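Local coordinates for protein beta-1,4-exocellulase (PDB 4B4H) that probably hydrolyses cellulose as a bacterial cellobiohydrolase of glycoside hydrolase family 6, of which this chain is the catalytic domain, at residues E64-Q69 with L75-V80; P113-M118 with G175-V180; G221-T226 with A348-K353; S264-L269 with P344-Y349. One frame throughout, in Å; residues are numbered along the deposited sequence.

Interaction 1. Residues E64-Q69 with L75-V80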
loop_
_atom_site.group_PDB
_atom_site.type_symbol
_atom_site.label_atom_id
_atom_site.label_comp_id
_atom_site.label_asym_id
_atom_site.label_seq_id
_atom_site.Cartn_x
_atom_site.Cartn_y
_atom_site.Cartn_z
ATOM N N GLU A 64 9.296 -14.951 15.871
ATOM C CA GLU A 64 9.368 -16.288 16.467
ATOM C C GLU A 64 8.374 -17.244 15.819
ATOM O O GLU A 64 8.712 -18.391 15.528
ATOM C CB GLU A 64 9.146 -16.217 17.982
ATOM C CG GLU A 64 10.323 -15.598 18.723
ATOM C CD GLU A 64 10.240 -15.737 20.230
ATOM O OE1 GLU A 64 9.131 -15.942 20.761
ATOM O OE2 GLU A 64 11.298 -15.617 20.890
ATOM N N GLU A 65 7.153 -16.768 15.588
ATOM C CA GLU A 65 6.143 -17.585 14.918
ATOM C C GLU A 65 6.564 -17.888 13.480
ATOM O O GLU A 65 6.414 -19.025 13.001
ATOM C CB GLU A 65 4.760 -16.921 15.000
ATOM C CG GLU A 65 3.624 -17.667 14.296
ATOM C CD GLU A 65 3.268 -19.017 14.925
ATOM O OE1 GLU A 65 3.858 -19.389 15.961
ATOM O OE2 GLU A 65 2.384 -19.720 14.377
ATOM N N ALA A 66 7.101 -16.884 12.780
ATOM C CA ALA A 66 7.598 -17.111 11.420
ATOM C C ALA A 66 8.697 -18.189 11.352
ATOM O O ALA A 66 8.714 -19.031 10.433
ATOM C CB ALA A 66 8.082 -15.809 10.788
ATOM N N VAL A 67 9.612 -18.151 12.322
ATOM C CA VAL A 67 10.701 -19.135 12.437
ATOM C C VAL A 67 10.105 -20.535 12.619
ATOM O O VAL A 67 10.472 -21.480 11.910
ATOM C CB VAL A 67 11.670 -18.766 13.591
ATOM C CG1 VAL A 67 12.545 -19.937 13.983
ATOM C CG2 VAL A 67 12.544 -17.594 13.185
ATOM N N ARG A 68 9.158 -20.649 13.541
ATOM C CA ARG A 68 8.471 -21.913 13.768
ATOM C C ARG A 68 7.801 -22.431 12.498
ATOM O O ARG A 68 7.955 -23.603 12.155
ATOM C CB ARG A 68 7.474 -21.762 14.908
ATOM C CG ARG A 68 6.732 -23.033 15.298
ATOM C CD ARG A 68 5.845 -22.777 16.509
ATOM N NE ARG A 68 6.637 -22.672 17.733
ATOM C CZ ARG A 68 7.041 -21.532 18.295
ATOM N NH1 ARG A 68 6.735 -20.355 17.748
ATOM N NH2 ARG A 68 7.767 -21.575 19.402
ATOM N N GLN A 69 7.096 -21.555 11.777
ATOM C CA GLN A 69 6.412 -21.966 10.543
ATOM C C GLN A 69 7.362 -22.367 9.414
ATOM O O GLN A 69 6.958 -23.085 8.499
ATOM C CB GLN A 69 5.481 -20.855 10.032
ATOM C CG GLN A 69 4.294 -20.557 10.920
ATOM C CD GLN A 69 3.470 -19.377 10.428
ATOM O OE1 GLN A 69 3.561 -18.965 9.263
ATOM N NE2 GLN A 69 2.691 -18.804 11.325
ATOM N N LEU A 75 11.416 -18.891 4.532
ATOM C CA LEU A 75 10.087 -18.334 4.785
ATOM C C LEU A 75 10.169 -16.811 4.816
ATOM O O LEU A 75 11.194 -16.260 5.225
ATOM C CB LEU A 75 9.481 -18.879 6.095
ATOM C CG LEU A 75 8.038 -18.423 6.408
ATOM C CD1 LEU A 75 7.182 -19.536 6.999
ATOM C CD2 LEU A 75 8.035 -17.205 7.328
ATOM N N THR A 76 9.062 -16.164 4.435
ATOM C CA THR A 76 9.000 -14.737 4.195
ATOM C C THR A 76 7.836 -14.119 4.961
ATOM O O THR A 76 6.678 -14.534 4.816
ATOM C CB THR A 76 8.894 -14.482 2.683
ATOM O OG1 THR A 76 10.038 -15.062 2.059
ATOM C CG2 THR A 76 8.856 -12.989 2.358
ATOM N N ILE A 77 8.180 -13.148 5.806
ATOM C CA ILE A 77 7.221 -12.355 6.594
ATOM C C ILE A 77 7.323 -10.893 6.167
ATOM O O ILE A 77 8.421 -10.349 6.010
ATOM C CB ILE A 77 7.439 -12.472 8.132
ATOM C CG1 ILE A 77 6.370 -11.681 8.905
ATOM C CG2 ILE A 77 8.838 -11.995 8.530
ATOM C CD1 ILE A 77 6.360 -11.884 10.408
ATOM N N GLN A 78 6.180 -10.271 6.025
ATOM C CA GLN A 78 6.169 -8.902 5.607
ATOM C C GLN A 78 5.860 -8.000 6.814
ATOM O O GLN A 78 5.051 -8.272 7.516
ATOM C CB GLN A 78 5.121 -8.690 4.506
ATOM C CG GLN A 78 5.282 -9.507 3.251
ATOM C CD GLN A 78 4.027 -9.518 2.445
ATOM O OE1 GLN A 78 3.216 -10.354 2.580
ATOM N NE2 GLN A 78 3.898 -8.565 1.613
ATOM N N VAL A 79 6.650 -6.981 6.993
ATOM C CA VAL A 79 6.501 -6.059 8.116
ATOM C C VAL A 79 6.328 -4.652 7.541
ATOM O O VAL A 79 7.162 -4.203 6.765
ATOM C CB VAL A 79 7.757 -6.096 9.034
ATOM C CG1 VAL A 79 7.710 -4.968 10.055
ATOM C CG2 VAL A 79 7.903 -7.427 9.771
ATOM N N VAL A 80 5.270 -3.942 7.939
ATOM C CA VAL A 80 5.048 -2.579 7.424
ATOM C C VAL A 80 5.612 -1.579 8.415
ATOM O O VAL A 80 5.248 -1.614 9.580
ATOM C CB VAL A 80 3.552 -2.273 7.189
ATOM C CG1 VAL A 80 3.427 -1.016 6.355
ATOM C CG2 VAL A 80 2.872 -3.422 6.447
#
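The carboxamide of Gln-69, whose CB rests against Leu-75 CD1, is tied at its NE2 end to Glu-65 OE2, which lies exactly in the amide plane 3.2 Å from NE2. The N-H points almost straight at this oxygen (172°), but the carboxylate is turned: it is met on its anti side with the donor 28° out of its plane. NE2 has a second, stronger partner in Val-14 O, so NE2 has two acceptors, and Arg-68 NH1 approaches the other carboxylate oxygen, Glu-65 OE1, at 3.5 Å in a salt bridge. The polar ends lie to the flank of the helix, while the parts that meet the strand are mostly aliphatic. Segment 64-69 of helix 59-70 runs roughly antiparallel to 75-80, 8.6 Å between axes, as expected of a helix leading back into the next parallel strand of the distorted alpha/beta barrel of this family. Across that gap Leu-75 does most of the work. Its CG is anti to the backbone N (chi1 -176°), which carries the two methyls out toward the helix, each onto a different residue. CD1 lies 3.7 Å from Gln-69 CB. CD2 sits 3.7 Å from both Ala-66 CB and Ala-66 O, touching the methyl and the backbone carbonyl at once. Leu-127 of the next strand and Tyr-13 also pack against this alanine. Further along the strand, Ile-77 sends CD1 to 4.3 Å from Ala-66 CB, the same carbon that receives Leu-75.

Interaction 2. Residues P113-M118 with G175-V180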
loop_
_atom_site.group_PDB
_atom_site.type_symbol
_atom_site.label_atom_id
_atom_site.label_comp_id
_atom_site.label_asym_id
_atom_site.label_seq_id
_atom_site.Cartn_x
_atom_site.Cartn_y
_atom_site.Cartn_z
ATOM N N PRO A 113 14.763 0.429 17.774
ATOM C CA PRO A 113 14.296 -0.807 18.436
ATOM C C PRO A 113 13.809 -1.857 17.440
ATOM O O PRO A 113 13.906 -3.040 17.725
ATOM C CB PRO A 113 13.125 -0.325 19.311
ATOM C CG PRO A 113 12.710 0.967 18.701
ATOM C CD PRO A 113 13.985 1.595 18.236
ATOM N N ILE A 114 13.265 -1.438 16.300
ATOM C CA ILE A 114 12.860 -2.411 15.287
ATOM C C ILE A 114 14.095 -3.051 14.686
ATOM O O ILE A 114 14.132 -4.259 14.443
ATOM C CB ILE A 114 12.001 -1.769 14.182
ATOM C CG1 ILE A 114 10.626 -1.443 14.756
ATOM C CG2 ILE A 114 11.885 -2.699 12.970
ATOM C CD1 ILE A 114 9.805 -0.511 13.893
ATOM N N ALA A 115 15.110 -2.223 14.429
ATOM C CA ALA A 115 16.374 -2.694 13.910
ATOM C C ALA A 115 16.987 -3.702 14.861
ATOM O O ALA A 115 17.479 -4.743 14.423
ATOM C CB ALA A 115 17.327 -1.532 13.688
ATOM N N ASP A 116 16.913 -3.401 16.154
ATOM C CA ASP A 116 17.469 -4.258 17.208
ATOM C C ASP A 116 16.823 -5.641 17.246
ATOM O O ASP A 116 17.509 -6.635 17.452
ATOM C CB ASP A 116 17.365 -3.584 18.581
ATOM C CG ASP A 116 18.226 -2.344 18.702
ATOM O OD1 ASP A 116 19.186 -2.165 17.912
ATOM O OD2 ASP A 116 17.931 -1.522 19.610
ATOM N N ILE A 117 15.516 -5.706 17.014
ATOM C CA ILE A 117 14.837 -7.002 16.955
ATOM C C ILE A 117 15.169 -7.770 15.670
ATOM O O ILE A 117 15.427 -8.977 15.704
ATOM C CB ILE A 117 13.311 -6.876 17.107
ATOM C CG1 ILE A 117 12.963 -6.289 18.480
ATOM C CG2 ILE A 117 12.635 -8.227 16.892
ATOM C CD1 ILE A 117 11.494 -5.962 18.649
ATOM N N MET A 118 15.189 -7.081 14.532
ATOM C CA MET A 118 15.482 -7.781 13.279
ATOM C C MET A 118 16.909 -8.326 13.254
ATOM O O MET A 118 17.163 -9.407 12.718
ATOM C CB MET A 118 15.174 -6.899 12.068
ATOM C CG MET A 118 13.690 -6.566 12.000
ATOM S SD MET A 118 13.286 -5.615 10.546
ATOM C CE MET A 118 11.500 -5.527 10.649
ATOM N N GLY A 175 18.299 -1.816 6.088
ATOM C CA GLY A 175 19.086 -2.314 4.948
ATOM C C GLY A 175 20.426 -2.930 5.301
ATOM O O GLY A 175 20.928 -3.783 4.559
ATOM N N GLU A 176 21.041 -2.492 6.395
ATOM C CA GLU A 176 22.289 -3.138 6.836
ATOM C C GLU A 176 22.062 -4.621 7.201
ATOM O O GLU A 176 22.942 -5.471 6.958
ATOM C CB GLU A 176 22.929 -2.362 7.989
ATOM C CG GLU A 176 23.577 -1.066 7.528
ATOM C CD GLU A 176 23.822 -0.071 8.651
ATOM O OE1 GLU A 176 23.498 -0.374 9.809
ATOM O OE2 GLU A 176 24.347 1.026 8.368
ATOM N N ILE A 177 20.877 -4.922 7.738
ATOM C CA ILE A 177 20.541 -6.245 8.294
ATOM C C ILE A 177 20.474 -7.280 7.149
ATOM O O ILE A 177 19.786 -7.069 6.147
ATOM C CB ILE A 177 19.216 -6.158 9.102
ATOM C CG1 ILE A 177 19.274 -4.951 10.063
ATOM C CG2 ILE A 177 18.925 -7.432 9.878
ATOM C CD1 ILE A 177 18.122 -4.813 11.032
ATOM N N PRO A 178 21.227 -8.389 7.275
ATOM C CA PRO A 178 21.445 -9.315 6.151
ATOM C C PRO A 178 20.215 -9.944 5.510
ATOM O O PRO A 178 20.240 -10.202 4.304
ATOM C CB PRO A 178 22.337 -10.411 6.747
ATOM C CG PRO A 178 22.293 -10.236 8.215
ATOM C CD PRO A 178 21.944 -8.811 8.490
ATOM N N ASN A 179 19.171 -10.216 6.281
ATOM C CA ASN A 179 17.994 -10.885 5.697
ATOM C C ASN A 179 16.761 -9.978 5.674
ATOM O O ASN A 179 15.630 -10.442 5.729
ATOM C CB ASN A 179 17.726 -12.223 6.409
ATOM C CG ASN A 179 17.472 -12.046 7.891
ATOM O OD1 ASN A 179 17.723 -10.976 8.437
ATOM N ND2 ASN A 179 16.964 -13.088 8.553
ATOM N N VAL A 180 17.003 -8.676 5.610
ATOM C CA VAL A 180 15.915 -7.705 5.460
ATOM C C VAL A 180 15.915 -7.151 4.031
ATOM O O VAL A 180 16.966 -6.802 3.479
ATOM C CB VAL A 180 15.978 -6.597 6.552
ATOM C CG1 VAL A 180 14.816 -5.624 6.409
ATOM C CG2 VAL A 180 15.901 -7.240 7.917
#
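Ile-177 projects at the helix so that its two branches touch different places on it. The CD1 end of the longer branch comes down on the helix flank, 3.5 Å from Ala-115 O and 3.8 Å from Met-118 CB, with Ala-115 CB a little farther off at 4.3 Å. CG2, anti to the backbone N, instead lies alongside the last peptide of 113-118, 3.9 Å from Met-118 O. Met-118 leaves the helix toward the loop, but its extended chain (chi2 -177°) then runs past it. This carries SD across Val-180, the two side chains crossing at about a right angle with SD 4.0 Å from Val-180 CG2. No hydrogen bond spans the contact, and what joins the two segments is van der Waals packing. Cutting Ile-177 back to an alanine would probably open a gap beside Ala-115 and the CB of Met-118, with the loop less closely seated on the helix. A type I beta turn from Ile-177 to Val-180, with Val-180 N bonded to Ile-177 O, sets the two apolar residues on the helix side. Lys-2 NZ meanwhile binds the carbonyl oxygens of Gly-175, Ile-177 and Val-180, and Trp-119 also packs on Ile-177. The arrangement is buried packing in the outer layer of a distorted alpha/beta barrel, where the turn linking helix 162-175 to strand 180-185 is pressed against helix 103-121.

Interaction 3. Residues G221-T226 with A348-K353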
loop_
_atom_site.group_PDB
_atom_site.type_symbol
_atom_site.label_atom_id
_atom_site.label_comp_id
_atom_site.label_asym_id
_atom_site.label_seq_id
_atom_site.Cartn_x
_atom_site.Cartn_y
_atom_site.Cartn_z
ATOM N N GLY A 221 13.516 -2.917 -3.759
ATOM C CA GLY A 221 12.431 -2.720 -4.690
ATOM C C GLY A 221 11.429 -1.706 -4.221
ATOM O O GLY A 221 11.719 -0.912 -3.324
ATOM N N PHE A 222 10.273 -1.742 -4.869
ATOM C CA PHE A 222 9.187 -0.819 -4.607
ATOM C C PHE A 222 7.865 -1.577 -4.534
ATOM O O PHE A 222 7.707 -2.617 -5.145
ATOM C CB PHE A 222 9.155 0.268 -5.692
ATOM C CG PHE A 222 10.378 1.154 -5.696
ATOM C CD1 PHE A 222 11.562 0.754 -6.314
ATOM C CD2 PHE A 222 10.348 2.381 -5.048
ATOM C CE1 PHE A 222 12.692 1.567 -6.298
ATOM C CE2 PHE A 222 11.472 3.192 -5.026
ATOM C CZ PHE A 222 12.634 2.788 -5.645
ATOM N N ILE A 223 6.929 -1.048 -3.768
ATOM C CA ILE A 223 5.582 -1.607 -3.682
ATOM C C ILE A 223 4.519 -0.571 -4.034
ATOM O O ILE A 223 4.500 0.543 -3.455
ATOM C CB ILE A 223 5.297 -2.256 -2.301
ATOM C CG1 ILE A 223 3.865 -2.787 -2.234
ATOM C CG2 ILE A 223 5.496 -1.245 -1.171
ATOM C CD1 ILE A 223 3.588 -3.650 -1.021
ATOM N N SER A 224 3.611 -0.976 -4.916
ATOM C CA SER A 224 2.432 -0.176 -5.246
ATOM C C SER A 224 1.125 -0.761 -4.729
ATOM O O SER A 224 1.020 -1.986 -4.425
ATOM C CB SER A 224 2.302 0.041 -6.761
ATOM O OG SER A 224 1.480 -0.946 -7.372
ATOM N N ASN A 225 0.139 0.140 -4.653
ATOM C CA ASN A 225 -1.249 -0.176 -4.328
ATOM C C ASN A 225 -1.474 -0.558 -2.864
ATOM O O ASN A 225 -2.509 -1.137 -2.539
ATOM C CB ASN A 225 -1.774 -1.303 -5.239
ATOM C CG ASN A 225 -3.249 -1.210 -5.488
ATOM O OD1 ASN A 225 -3.822 -0.125 -5.468
ATOM N ND2 ASN A 225 -3.885 -2.361 -5.742
ATOM N N THR A 226 -0.514 -0.232 -1.987
ATOM C CA THR A 226 -0.538 -0.770 -0.611
ATOM C C THR A 226 -1.776 -0.264 0.105
ATOM O O THR A 226 -2.016 0.947 0.157
ATOM C CB THR A 226 0.703 -0.401 0.219
ATOM O OG1 THR A 226 1.879 -0.656 -0.538
ATOM C CG2 THR A 226 0.728 -1.257 1.470
ATOM N N ALA A 348 6.441 -10.201 -6.685
ATOM C CA ALA A 348 5.261 -10.847 -6.154
ATOM C C ALA A 348 4.053 -9.933 -6.139
ATOM O O ALA A 348 4.173 -8.698 -6.093
ATOM C CB ALA A 348 5.525 -11.328 -4.742
ATOM N N TYR A 349 2.891 -10.571 -6.191
ATOM C CA TYR A 349 1.688 -9.955 -5.664
ATOM C C TYR A 349 1.586 -10.349 -4.201
ATOM O O TYR A 349 1.774 -11.509 -3.855
ATOM C CB TYR A 349 0.443 -10.394 -6.439
ATOM C CG TYR A 349 0.431 -10.033 -7.918
ATOM C CD1 TYR A 349 1.158 -8.953 -8.430
ATOM C CD2 TYR A 349 -0.359 -10.767 -8.810
ATOM C CE1 TYR A 349 1.122 -8.640 -9.788
ATOM C CE2 TYR A 349 -0.412 -10.455 -10.153
ATOM C CZ TYR A 349 0.327 -9.410 -10.648
ATOM O OH TYR A 349 0.253 -9.139 -11.996
ATOM N N VAL A 350 1.303 -9.367 -3.342
ATOM C CA VAL A 350 1.283 -9.570 -1.897
ATOM C C VAL A 350 -0.035 -9.088 -1.276
ATOM O O VAL A 350 -0.751 -8.351 -1.907
ATOM C CB VAL A 350 2.513 -8.900 -1.236
ATOM C CG1 VAL A 350 3.791 -9.609 -1.668
ATOM C CG2 VAL A 350 2.632 -7.415 -1.578
ATOM N N TRP A 351 -0.403 -9.608 -0.104
ATOM C CA TRP A 351 -1.497 -9.049 0.670
ATOM C C TRP A 351 -0.877 -8.308 1.822
ATOM O O TRP A 351 -0.637 -8.899 2.881
ATOM C CB TRP A 351 -2.428 -10.162 1.167
ATOM C CG TRP A 351 -3.451 -10.651 0.159
ATOM C CD1 TRP A 351 -3.467 -10.432 -1.221
ATOM C CD2 TRP A 351 -4.633 -11.480 0.424
ATOM N NE1 TRP A 351 -4.557 -11.050 -1.806
ATOM C CE2 TRP A 351 -5.282 -11.703 -0.871
ATOM C CE3 TRP A 351 -5.181 -12.068 1.564
ATOM C CZ2 TRP A 351 -6.470 -12.427 -0.980
ATOM C CZ3 TRP A 351 -6.361 -12.801 1.434
ATOM C CH2 TRP A 351 -6.975 -12.990 0.188
ATOM N N VAL A 352 -0.622 -7.012 1.649
ATOM C CA VAL A 352 0.019 -6.237 2.718
ATOM C C VAL A 352 -1.050 -5.793 3.733
ATOM O O VAL A 352 -1.007 -6.217 4.898
ATOM C CB VAL A 352 0.897 -5.095 2.165
ATOM C CG1 VAL A 352 1.353 -4.168 3.276
ATOM C CG2 VAL A 352 2.121 -5.671 1.475
ATOM N N LYS A 353 -2.052 -5.034 3.282
ATOM C CA LYS A 353 -3.256 -4.782 4.087
ATOM C C LYS A 353 -3.988 -6.080 4.420
ATOM O O LYS A 353 -4.343 -6.823 3.513
ATOM C CB LYS A 353 -4.202 -3.807 3.358
ATOM C CG LYS A 353 -5.526 -3.511 4.048
ATOM C CD LYS A 353 -5.409 -2.545 5.214
ATOM C CE LYS A 353 -6.731 -2.526 5.952
ATOM N NZ LYS A 353 -6.580 -1.740 7.207
#
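Thr-226 and Val-352 bring the two backbones closest, 6.4 Å between CA atoms, and no hydrogen bond joins the segments. Strand 283-287 pairs with both strands and lies between them, so this contact is made across the inside of the curled sheet, in the interior of the distorted family 6 alpha/beta barrel. Ile-223 reaches inward with CG1 anti to its backbone N (chi1 178°), an extended shape that places CD1 against two valines of the other segment. It meets Val-350 CG2 at 3.9 Å and Val-352 CG2 at 3.5 Å, approaching both at a slant. Gln-78 and Val-80 of strand 75-81 also pack on Val-352. The backbone around Val-352 is pinned from outside the segments: Asp-287 accepts from Val-352 N through OD1 and from Lys-353 N through OD2, while Val-352 O takes the indole N-H of Trp-39. Trp-39 and Lys-353 are both predicted to bind substrate, so the apolar cluster appears to back directly onto the cleft. Thr-226 divides its two branches: OG1 hydrogen-bonds to Asp-185 OD1 and CG2 meets the valine. Val-352 is forked, since its first torsion (chi1 170°) directs CG2 to Ile-223 and CG1 to Thr-226. The second prong is a tight fit, with Val-352 CG1 only 3.5 Å from Thr-226 CG2, closer than carbons usually approach.

Interaction 4. Residues S264-L269 with P344-Y349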
loop_
_atom_site.group_PDB
_atom_site.type_symbol
_atom_site.label_atom_id
_atom_site.label_comp_id
_atom_site.label_asym_id
_atom_site.label_seq_id
_atom_site.Cartn_x
_atom_site.Cartn_y
_atom_site.Cartn_z
ATOM N N SER A 264 0.930 -1.977 -15.478
ATOM C CA SER A 264 1.562 -1.113 -16.467
ATOM C C SER A 264 2.423 -0.078 -15.766
ATOM O O SER A 264 3.547 0.185 -16.169
ATOM C CB SER A 264 0.514 -0.413 -17.326
ATOM O OG SER A 264 -0.359 0.361 -16.522
ATOM N N PHE A 265 1.863 0.489 -14.699
ATOM C CA PHE A 265 2.497 1.523 -13.900
ATOM C C PHE A 265 3.823 1.077 -13.265
ATOM O O PHE A 265 4.871 1.675 -13.531
ATOM C CB PHE A 265 1.493 2.042 -12.858
ATOM C CG PHE A 265 2.097 2.920 -11.785
ATOM C CD1 PHE A 265 2.618 4.175 -12.088
ATOM C CD2 PHE A 265 2.139 2.480 -10.465
ATOM C CE1 PHE A 265 3.147 4.977 -11.086
ATOM C CE2 PHE A 265 2.676 3.270 -9.466
ATOM C CZ PHE A 265 3.187 4.516 -9.776
ATOM N N VAL A 266 3.792 0.052 -12.416
ATOM C CA VAL A 266 5.051 -0.400 -11.771
ATOM C C VAL A 266 6.122 -0.878 -12.766
ATOM O O VAL A 266 7.314 -0.750 -12.492
ATOM C CB VAL A 266 4.852 -1.445 -10.633
ATOM C CG1 VAL A 266 3.947 -0.871 -9.550
ATOM C CG2 VAL A 266 4.316 -2.767 -11.168
ATOM N N GLN A 267 5.705 -1.393 -13.919
ATOM C CA GLN A 267 6.698 -1.796 -14.925
ATOM C C GLN A 267 7.429 -0.598 -15.520
ATOM O O GLN A 267 8.654 -0.616 -15.635
ATOM C CB GLN A 267 6.109 -2.701 -16.001
ATOM C CG GLN A 267 5.796 -4.099 -15.497
ATOM C CD GLN A 267 5.163 -4.962 -16.570
ATOM O OE1 GLN A 267 4.461 -4.452 -17.449
ATOM N NE2 GLN A 267 5.418 -6.258 -16.521
ATOM N N ASP A 268 6.678 0.443 -15.868
ATOM C CA ASP A 268 7.287 1.701 -16.317
ATOM C C ASP A 268 8.111 2.357 -15.212
ATOM O O ASP A 268 9.233 2.775 -15.453
ATOM C CB ASP A 268 6.220 2.669 -16.842
ATOM C CG ASP A 268 5.893 2.438 -18.314
ATOM O OD1 ASP A 268 6.399 1.463 -18.913
ATOM O OD2 ASP A 268 5.136 3.238 -18.893
ATOM N N LEU A 269 7.565 2.408 -13.997
ATOM C CA LEU A 269 8.268 2.990 -12.858
ATOM C C LEU A 269 9.602 2.277 -12.617
ATOM O O LEU A 269 10.624 2.935 -12.393
ATOM C CB LEU A 269 7.378 2.970 -11.609
ATOM C CG LEU A 269 7.808 3.728 -10.351
ATOM C CD1 LEU A 269 7.646 5.236 -10.498
ATOM C CD2 LEU A 269 7.014 3.211 -9.163
ATOM N N PRO A 344 6.679 -9.684 -15.723
ATOM C CA PRO A 344 7.994 -9.045 -15.864
ATOM C C PRO A 344 8.241 -7.940 -14.819
ATOM O O PRO A 344 7.454 -6.991 -14.724
ATOM C CB PRO A 344 7.944 -8.461 -17.282
ATOM C CG PRO A 344 7.036 -9.390 -18.027
ATOM C CD PRO A 344 6.058 -9.967 -17.040
ATOM N N GLY A 345 9.308 -8.093 -14.035
ATOM C CA GLY A 345 9.724 -7.056 -13.083
ATOM C C GLY A 345 9.034 -6.998 -11.735
ATOM O O GLY A 345 9.408 -6.180 -10.897
ATOM N N VAL A 346 8.035 -7.860 -11.530
ATOM C CA VAL A 346 7.296 -7.968 -10.280
ATOM C C VAL A 346 7.800 -9.185 -9.475
ATOM O O VAL A 346 7.753 -10.318 -9.953
ATOM C CB VAL A 346 5.773 -8.060 -10.536
ATOM C CG1 VAL A 346 4.990 -8.254 -9.249
ATOM C CG2 VAL A 346 5.281 -6.847 -11.308
ATOM N N ASP A 347 8.348 -8.945 -8.286
ATOM C CA ASP A 347 8.770 -10.010 -7.367
ATOM C C ASP A 347 7.596 -10.843 -6.857
ATOM O O ASP A 347 7.744 -12.037 -6.597
ATOM C CB ASP A 347 9.535 -9.447 -6.148
ATOM C CG ASP A 347 10.958 -9.017 -6.467
ATOM O OD1 ASP A 347 11.499 -9.369 -7.530
ATOM O OD2 ASP A 347 11.564 -8.308 -5.627
ATOM N N ALA A 348 6.441 -10.201 -6.685
ATOM C CA ALA A 348 5.261 -10.847 -6.154
ATOM C C ALA A 348 4.053 -9.933 -6.139
ATOM O O ALA A 348 4.173 -8.698 -6.093
ATOM C CB ALA A 348 5.525 -11.328 -4.742
ATOM N N TYR A 349 2.891 -10.571 -6.191
ATOM C CA TYR A 349 1.688 -9.955 -5.664
ATOM C C TYR A 349 1.586 -10.349 -4.201
ATOM O O TYR A 349 1.774 -11.509 -3.855
ATOM C CB TYR A 349 0.443 -10.394 -6.439
ATOM C CG TYR A 349 0.431 -10.033 -7.918
ATOM C CD1 TYR A 349 1.158 -8.953 -8.430
ATOM C CD2 TYR A 349 -0.359 -10.767 -8.810
ATOM C CE1 TYR A 349 1.122 -8.640 -9.788
ATOM C CE2 TYR A 349 -0.412 -10.455 -10.153
ATOM C CZ TYR A 349 0.327 -9.410 -10.648
ATOM O OH TYR A 349 0.253 -9.139 -11.996
#
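Gln-267 places its CG opposite the carbonyl carbon, beside the backbone N (chi1 -72°), and runs extended from there, which swings the amide off the helix flank and onto Pro-344. The contact ties helix 262-276 of the outer layer of the distorted alpha/beta barrel to the loop that enters strand 346-350. NE2 donates to Pro-344 O at 2.8 Å, a short bond with an N-H...O angle of 162°. The donor arrives in the carbonyl plane, on a lone pair, at a C=O...N angle of 128°, and the acceptor lies close to the plane of the glutamine amide. The same NE2 is 3.4 Å from Pro-344 CB, so the nitrogen also rests against the proline ring, while Gln-267 CG lies 3.4 Å from Pro-344 O. Replaced by an alanine, Gln-267 would lose its amide, and Pro-344 O would probably be left without this donor, the loop less firmly attached to the helix. Deeper in, beneath this polar link, two valines meet by single methyls. Met-284 of strand 283-287 also packs on Val-266. Val-266 and Val-346 cross at about a right angle, and their closest atoms are the two CG2 methyls, 4.2 Å apart.

How the interactions relate
Interaction 3 is the innermost of the four, an apolar cluster inside the barrel; interaction 1 packs a helix on a strand and interaction 2 a turn on a helix, both buried toward the outer side, and interaction 4 is partly exposed and the only one with a hydrogen bond between its segments. Interactions 3 and 4 share strand 346-350: interaction 3 uses its C-terminal end and the residues after it, interaction 4 its start and the loop before it. They also touch where Ser-224 meets Val-266. Strand 75-81 joins interactions 1 and 3, since Gln-78 packs on Val-350 and Val-352, and Val-80 on Val-352; it reaches interaction 2 through Val-79 CG1, 3.9 Å from Met-118 CE.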